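Local coordinates for alginate biosynthesis protein AlgX (Pseudomonas aeruginosa, PDB 4KNC) that takes part in the O-acetylation of the exopolysaccharide alginate and protects the polymer from degradation as it crosses the periplasm, at residues W45-T49 and T50-R54; V92-E95 and K96-P99. All coordinates share one frame; numbering follows the deposited sequence.

Interaction 1: W45-T49 and T50-R54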
ATOM      1  N   TRP A  45      16.631 -20.775   8.439  1.00 37.18           N
ATOM      2  CA  TRP A  45      15.314 -20.145   8.541  1.00 36.92           C
ATOM      3  C   TRP A  45      15.157 -19.425   9.886  1.00 41.31           C
ATOM      4  O   TRP A  45      15.466 -19.972  10.945  1.00 39.53           O
ATOM      5  CB  TRP A  45      14.184 -21.157   8.294  1.00 37.94           C
ATOM      6  CG  TRP A  45      13.981 -21.408   6.826  1.00 41.18           C
ATOM      7  CD1 TRP A  45      14.708 -22.248   6.028  1.00 41.68           C
ATOM      8  CD2 TRP A  45      13.025 -20.771   5.970  1.00 34.23           C
ATOM      9  NE1 TRP A  45      14.248 -22.186   4.735  1.00 42.22           N
ATOM     10  CE2 TRP A  45      13.215 -21.286   4.673  1.00 39.31           C
ATOM     11  CE3 TRP A  45      12.015 -19.825   6.178  1.00 42.43           C
ATOM     12  CZ2 TRP A  45      12.439 -20.882   3.584  1.00 28.69           C
ATOM     13  CZ3 TRP A  45      11.240 -19.428   5.097  1.00 35.07           C
ATOM     14  CH2 TRP A  45      11.455 -19.959   3.819  1.00 32.46           C
ATOM     15  N   LEU A  46      14.726 -18.172   9.819  1.00 36.12           N
ATOM     16  CA  LEU A  46      14.298 -17.442  11.000  1.00 36.72           C
ATOM     17  C   LEU A  46      12.826 -17.054  10.815  1.00 37.56           C
ATOM     18  O   LEU A  46      12.379 -16.819   9.690  1.00 34.94           O
ATOM     19  CB  LEU A  46      15.135 -16.169  11.191  1.00 32.59           C
ATOM     20  CG  LEU A  46      16.651 -16.255  11.394  1.00 37.60           C
ATOM     21  CD1 LEU A  46      17.211 -14.862  11.739  1.00 36.92           C
ATOM     22  CD2 LEU A  46      17.032 -17.270  12.478  1.00 37.01           C
ATOM     23  N   PHE A  47      12.071 -16.995  11.909  1.00 29.41           N
ATOM     24  CA  PHE A  47      10.713 -16.474  11.835  1.00 29.03           C
ATOM     25  C   PHE A  47      10.533 -15.405  12.898  1.00 36.93           C
ATOM     26  O   PHE A  47      11.169 -15.459  13.943  1.00 32.31           O
ATOM     27  CB  PHE A  47       9.694 -17.582  12.074  1.00 30.33           C
ATOM     28  CG  PHE A  47       9.572 -18.560  10.938  1.00 32.07           C
ATOM     29  CD1 PHE A  47      10.546 -19.525  10.727  1.00 34.81           C
ATOM     30  CD2 PHE A  47       8.467 -18.518  10.080  1.00 36.58           C
ATOM     31  CE1 PHE A  47      10.419 -20.440   9.680  1.00 43.71           C
ATOM     32  CE2 PHE A  47       8.339 -19.426   9.038  1.00 34.91           C
ATOM     33  CZ  PHE A  47       9.322 -20.386   8.838  1.00 38.91           C
ATOM     34  N   ARG A  48       9.665 -14.437  12.624  1.00 34.27           N
ATOM     35  CA  ARG A  48       9.246 -13.464  13.623  1.00 30.48           C
ATOM     36  C   ARG A  48       7.949 -13.946  14.251  1.00 30.30           C
ATOM     37  O   ARG A  48       7.021 -14.276  13.542  1.00 35.96           O
ATOM     38  CB  ARG A  48       9.011 -12.110  12.963  1.00 30.58           C
ATOM     39  CG  ARG A  48      10.197 -11.630  12.133  1.00 35.72           C
ATOM     40  CD  ARG A  48       9.780 -10.445  11.301  1.00 35.65           C
ATOM     41  NE  ARG A  48       8.881 -10.846  10.222  1.00 35.29           N
ATOM     42  CZ  ARG A  48       8.337 -10.001   9.351  1.00 34.25           C
ATOM     43  NH1 ARG A  48       8.579  -8.705   9.447  1.00 25.79           N
ATOM     44  NH2 ARG A  48       7.545 -10.452   8.384  1.00 36.11           N
ATOM     45  N   THR A  49       7.876 -13.971  15.576  1.00 34.71           N
ATOM     46  CA  THR A  49       6.704 -14.513  16.252  1.00 33.75           C
ATOM     47  C   THR A  49       5.450 -13.665  16.013  1.00 37.61           C
ATOM     48  O   THR A  49       4.370 -14.201  15.760  1.00 39.72           O
ATOM     49  CB  THR A  49       6.957 -14.625  17.764  1.00 39.74           C
ATOM     50  OG1 THR A  49       7.432 -13.367  18.251  1.00 42.11           O
ATOM     51  CG2 THR A  49       8.016 -15.689  18.059  1.00 32.64           C
ATOM     52  N   THR A  50       5.592 -12.343  16.079  1.00 34.88           N
ATOM     53  CA  THR A  50       4.425 -11.465  16.016  1.00 33.33           C
ATOM     54  C   THR A  50       3.995 -11.186  14.576  1.00 35.66           C
ATOM     55  O   THR A  50       2.836 -10.919  14.320  1.00 42.75           O
ATOM     56  CB  THR A  50       4.649 -10.120  16.747  1.00 34.42           C
ATOM     57  OG1 THR A  50       5.566  -9.311  16.006  1.00 37.83           O
ATOM     58  CG2 THR A  50       5.205 -10.346  18.162  1.00 37.78           C
ATOM     59  N   TYR A  51       4.931 -11.237  13.637  1.00 35.60           N
ATOM     60  CA  TYR A  51       4.587 -10.982  12.246  1.00 31.34           C
ATOM     61  C   TYR A  51       4.269 -12.269  11.504  1.00 35.57           C
ATOM     62  O   TYR A  51       3.311 -12.319  10.746  1.00 37.60           O
ATOM     63  CB  TYR A  51       5.726 -10.267  11.520  1.00 32.78           C
ATOM     64  CG  TYR A  51       5.944  -8.841  11.951  1.00 42.23           C
ATOM     65  CD1 TYR A  51       6.634  -8.541  13.129  1.00 39.98           C
ATOM     66  CD2 TYR A  51       5.455  -7.788  11.186  1.00 37.70           C
ATOM     67  CE1 TYR A  51       6.839  -7.225  13.518  1.00 43.89           C
ATOM     68  CE2 TYR A  51       5.641  -6.476  11.567  1.00 36.49           C
ATOM     69  CZ  TYR A  51       6.338  -6.193  12.730  1.00 47.73           C
ATOM     70  OH  TYR A  51       6.529  -4.877  13.097  1.00 45.18           O
ATOM     71  N   ASP A  52       5.093 -13.295  11.700  1.00 33.41           N
ATOM     72  CA  ASP A  52       5.033 -14.488  10.855  1.00 34.68           C
ATOM     73  C   ASP A  52       4.170 -15.571  11.452  1.00 36.37           C
ATOM     74  O   ASP A  52       3.564 -16.364  10.723  1.00 32.96           O
ATOM     75  CB  ASP A  52       6.426 -15.067  10.609  1.00 31.86           C
ATOM     76  CG  ASP A  52       7.355 -14.084   9.942  1.00 36.22           C
ATOM     77  OD1 ASP A  52       6.880 -13.135   9.267  1.00 32.70           O
ATOM     78  OD2 ASP A  52       8.569 -14.285  10.082  1.00 36.57           O
ATOM     79  N   LEU A  53       4.128 -15.612  12.777  1.00 34.88           N
ATOM     80  CA  LEU A  53       3.439 -16.694  13.478  1.00 39.08           C
ATOM     81  C   LEU A  53       2.176 -16.192  14.144  1.00 39.91           C
ATOM     82  O   LEU A  53       1.671 -16.803  15.093  1.00 37.80           O
ATOM     83  CB  LEU A  53       4.359 -17.334  14.520  1.00 42.92           C
ATOM     84  CG  LEU A  53       5.642 -17.954  13.959  1.00 44.68           C
ATOM     85  CD1 LEU A  53       6.484 -18.585  15.060  1.00 36.05           C
ATOM     86  CD2 LEU A  53       5.296 -18.983  12.883  1.00 40.51           C
ATOM     87  N   ARG A  54       1.661 -15.076  13.644  1.00 33.74           N
ATOM     88  CA  ARG A  54       0.473 -14.484  14.234  1.00 33.55           C
ATOM     89  C   ARG A  54      -0.744 -15.316  13.865  1.00 39.20           C
ATOM     90  O   ARG A  54      -0.726 -16.038  12.858  1.00 35.67           O
ATOM     91  CB  ARG A  54       0.296 -13.048  13.750  1.00 38.84           C
ATOM     92  CG  ARG A  54      -0.114 -12.914  12.281  1.00 39.41           C
ATOM     93  CD  ARG A  54      -0.836 -11.595  12.081  1.00 45.56           C
ATOM     94  NE  ARG A  54       0.072 -10.478  11.892  1.00 55.33           N
ATOM     95  CZ  ARG A  54      -0.124  -9.246  12.353  1.00 46.74           C
ATOM     96  NH1 ARG A  54      -1.204  -8.938  13.063  1.00 44.22           N
ATOM     97  NH2 ARG A  54       0.781  -8.320  12.096  1.00 46.25           N
TER
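Arg48 and Asp52 hold each other across the turn that leaves strand 46-48 in the SGNH hydrolase-like domain, an alpha-turn, closed by the bond from Asp52 N to Arg48 O (2.8 Å), that the Asp52 side chain ties a second time. Asp52 OD2 accepts the backbone N of Arg48 almost straight (2.8 Å, N-H...O 178°), though from well above the carboxylate plane. The same carboxylate is gripped side-on by the guanidinium: NH2 of Arg48 reaches the syn side of Asp52 OD1 at 2.9 Å, while NE makes a longer bond to that oxygen. A bend at chi3 (-71°) folds the Arg48 chain back for this grip. Arg89 adds a second salt-bridge partner at OD2, so the buried carboxylate is probably kept ionised. Tyr51 lies against the guanidinium nearly plane to plane, 10° apart, its CB over the centre of the group and NH1 of Arg48 above the ring toward its rim; Phe34 O takes a hydrogen bond from that NH1. Phe47 turns the edge of its ring to Asp52, with CD2 of Phe47 4.0 Å from Asp52 CB.

Interaction 2: V92-E95 and K96-P99; sequences VNRE and KLSP
The carbonyls of Asn93 and Arg94 each take the backbone N-H three residues on, of Lys96 and Leu97, and these two bonds carry the chain on from helix 89-93. Lys96 N donates to Asn93 O at 3.0 Å with an N-H...O angle of 161°; Leu97 N does the same to Arg94 O, also at 3.0 Å. The isobutyl group of Leu97 follows its amide: chi1 of -68°, which sets CG opposite the carbonyl carbon, brings it over the carbonyl of Arg94, CG of Leu97 standing 3.1 Å from Arg94 O. Such i to i+3 bonding is the signature of a 3-10 turn, here formed by Glu95 and Lys96 where helix 89-93 of the SGNH hydrolase-like domain gives way to the link before helix 99-104. A further backbone hydrogen bond joins Lys96 to Gln42. The side chains of Asn93 and Lys96 leave the turn alongside one another, and CB of Asn93 is 4.1 Å from CG of Lys96. The buried amide of Asn93 is engaged at both ends, OD1 accepting from Tyr144 N and ND2 donating to Glu137. On the more exposed flank, Arg94 extends fully to a salt bridge with Asp136, whereas Glu95, bent at chi2 (-50°), pairs through OE1 with Lys102. Glu95 OE2 lies close to Asp136, where the neighbouring positive charges would be expected to ease the repulsion. Ser98 serves as N-cap of the next helix, its OG accepting from the backbone N of Glu101.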
ATOM      1  N   VAL A  92       2.607 -20.030   4.974  1.00 32.09           N
ATOM      2  CA  VAL A  92       3.090 -20.674   3.754  1.00 37.48           C
ATOM      3  C   VAL A  92       4.223 -21.655   4.039  1.00 43.99           C
ATOM      4  O   VAL A  92       4.232 -22.799   3.557  1.00 34.46           O
ATOM      5  CB  VAL A  92       3.542 -19.645   2.706  1.00 34.75           C
ATOM      6  CG1 VAL A  92       4.143 -20.348   1.511  1.00 30.10           C
ATOM      7  CG2 VAL A  92       2.365 -18.775   2.262  1.00 34.97           C
ATOM      8  N   ASN A  93       5.184 -21.202   4.833  1.00 31.39           N
ATOM      9  CA  ASN A  93       6.375 -21.990   5.100  1.00 31.63           C
ATOM     10  C   ASN A  93       6.394 -22.590   6.503  1.00 36.27           C
ATOM     11  O   ASN A  93       7.463 -22.781   7.089  1.00 36.60           O
ATOM     12  CB  ASN A  93       7.629 -21.160   4.838  1.00 35.88           C
ATOM     13  CG  ASN A  93       7.900 -20.975   3.352  1.00 41.20           C
ATOM     14  OD1 ASN A  93       7.887 -19.847   2.836  1.00 31.87           O
ATOM     15  ND2 ASN A  93       8.159 -22.087   2.653  1.00 29.84           N
ATOM     16  N   ARG A  94       5.200 -22.867   7.032  1.00 34.42           N
ATOM     17  CA  ARG A  94       5.044 -23.678   8.241  1.00 35.87           C
ATOM     18  C   ARG A  94       6.091 -24.797   8.390  1.00 41.09           C
ATOM     19  O   ARG A  94       6.719 -24.922   9.437  1.00 45.17           O
ATOM     20  CB  ARG A  94       3.644 -24.297   8.284  1.00 39.60           C
ATOM     21  CG  ARG A  94       3.360 -25.082   9.557  1.00 38.64           C
ATOM     22  CD  ARG A  94       2.081 -25.895   9.448  1.00 50.45           C
ATOM     23  NE  ARG A  94       1.647 -26.371  10.757  1.00 54.84           N
ATOM     24  CZ  ARG A  94       0.632 -27.206  10.946  1.00 52.70           C
ATOM     25  NH1 ARG A  94      -0.048 -27.661   9.905  1.00 44.60           N
ATOM     26  NH2 ARG A  94       0.301 -27.584  12.173  1.00 50.38           N
ATOM     27  N   GLU A  95       6.286 -25.595   7.341  1.00 42.23           N
ATOM     28  CA  GLU A  95       7.131 -26.794   7.447  1.00 42.03           C
ATOM     29  C   GLU A  95       8.611 -26.525   7.718  1.00 46.76           C
ATOM     30  O   GLU A  95       9.351 -27.443   8.067  1.00 53.11           O
ATOM     31  CB  GLU A  95       6.970 -27.716   6.226  1.00 33.60           C
ATOM     32  CG  GLU A  95       5.558 -28.331   6.076  1.00 37.59           C
ATOM     33  CD  GLU A  95       5.027 -28.980   7.363  1.00 50.73           C
ATOM     34  OE1 GLU A  95       5.799 -29.654   8.069  1.00 56.38           O
ATOM     35  OE2 GLU A  95       3.828 -28.824   7.676  1.00 50.28           O
ATOM     36  N   LYS A  96       9.047 -25.278   7.563  1.00 44.05           N
ATOM     37  CA  LYS A  96      10.441 -24.931   7.852  1.00 42.51           C
ATOM     38  C   LYS A  96      10.680 -24.716   9.351  1.00 45.48           C
ATOM     39  O   LYS A  96      11.821 -24.582   9.801  1.00 45.86           O
ATOM     40  CB  LYS A  96      10.854 -23.694   7.059  1.00 38.25           C
ATOM     41  CG  LYS A  96      10.631 -23.826   5.547  1.00 40.99           C
ATOM     42  CD  LYS A  96      11.579 -24.837   4.925  1.00 38.58           C
ATOM     43  CE  LYS A  96      11.493 -24.792   3.402  1.00 42.07           C
ATOM     44  NZ  LYS A  96      12.446 -25.736   2.754  1.00 50.74           N
ATOM     45  N   LEU A  97       9.596 -24.685  10.121  1.00 41.67           N
ATOM     46  CA  LEU A  97       9.671 -24.537  11.574  1.00 41.17           C
ATOM     47  C   LEU A  97      10.337 -25.733  12.257  1.00 46.89           C
ATOM     48  O   LEU A  97      10.319 -26.847  11.738  1.00 46.85           O
ATOM     49  CB  LEU A  97       8.262 -24.346  12.147  1.00 39.60           C
ATOM     50  CG  LEU A  97       7.641 -23.004  11.750  1.00 41.61           C
ATOM     51  CD1 LEU A  97       6.228 -22.909  12.235  1.00 40.66           C
ATOM     52  CD2 LEU A  97       8.491 -21.846  12.302  1.00 36.33           C
ATOM     53  N   SER A  98      10.919 -25.492  13.428  1.00 46.98           N
ATOM     54  CA  SER A  98      11.391 -26.577  14.273  1.00 47.13           C
ATOM     55  C   SER A  98      10.168 -27.312  14.817  1.00 55.99           C
ATOM     56  O   SER A  98       9.055 -26.756  14.844  1.00 52.74           O
ATOM     57  CB  SER A  98      12.241 -26.021  15.420  1.00 47.49           C
ATOM     58  OG  SER A  98      11.413 -25.575  16.472  1.00 50.95           O
ATOM     59  N   PRO A  99      10.351 -28.577  15.227  1.00 56.52           N
ATOM     60  CA  PRO A  99       9.182 -29.336  15.676  1.00 53.95           C
ATOM     61  C   PRO A  99       8.523 -28.691  16.891  1.00 54.57           C
ATOM     62  O   PRO A  99       7.295 -28.653  16.980  1.00 69.27           O
ATOM     63  CB  PRO A  99       9.765 -30.713  16.009  1.00 57.16           C
ATOM     64  CG  PRO A  99      10.986 -30.815  15.137  1.00 55.84           C
ATOM     65  CD  PRO A  99      11.557 -29.419  15.139  1.00 56.36           C
TER

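Overall arrangement
Followed from the N terminus, the two contacts come in series, neither nesting nor crossing. Interaction 1 closes a tight turn after strand 46-48, the partner of strand 38-40 in a two-stranded antiparallel sheet; the chain then runs through helix 61-76 and strand 80-85 before interaction 2 closes the turn between helices 89-93 and 99-104. Though distant in sequence, their centres are only about 10 Å apart. The Phe47 ring bridges them, CD1 of Phe47 meeting CD2 of Leu97 at 3.5 Å, and the Trp45 indole packs on Asn93 and Lys96. Local turns thus become tertiary structure, joining the small sheet to the helical segment following strand 80-85.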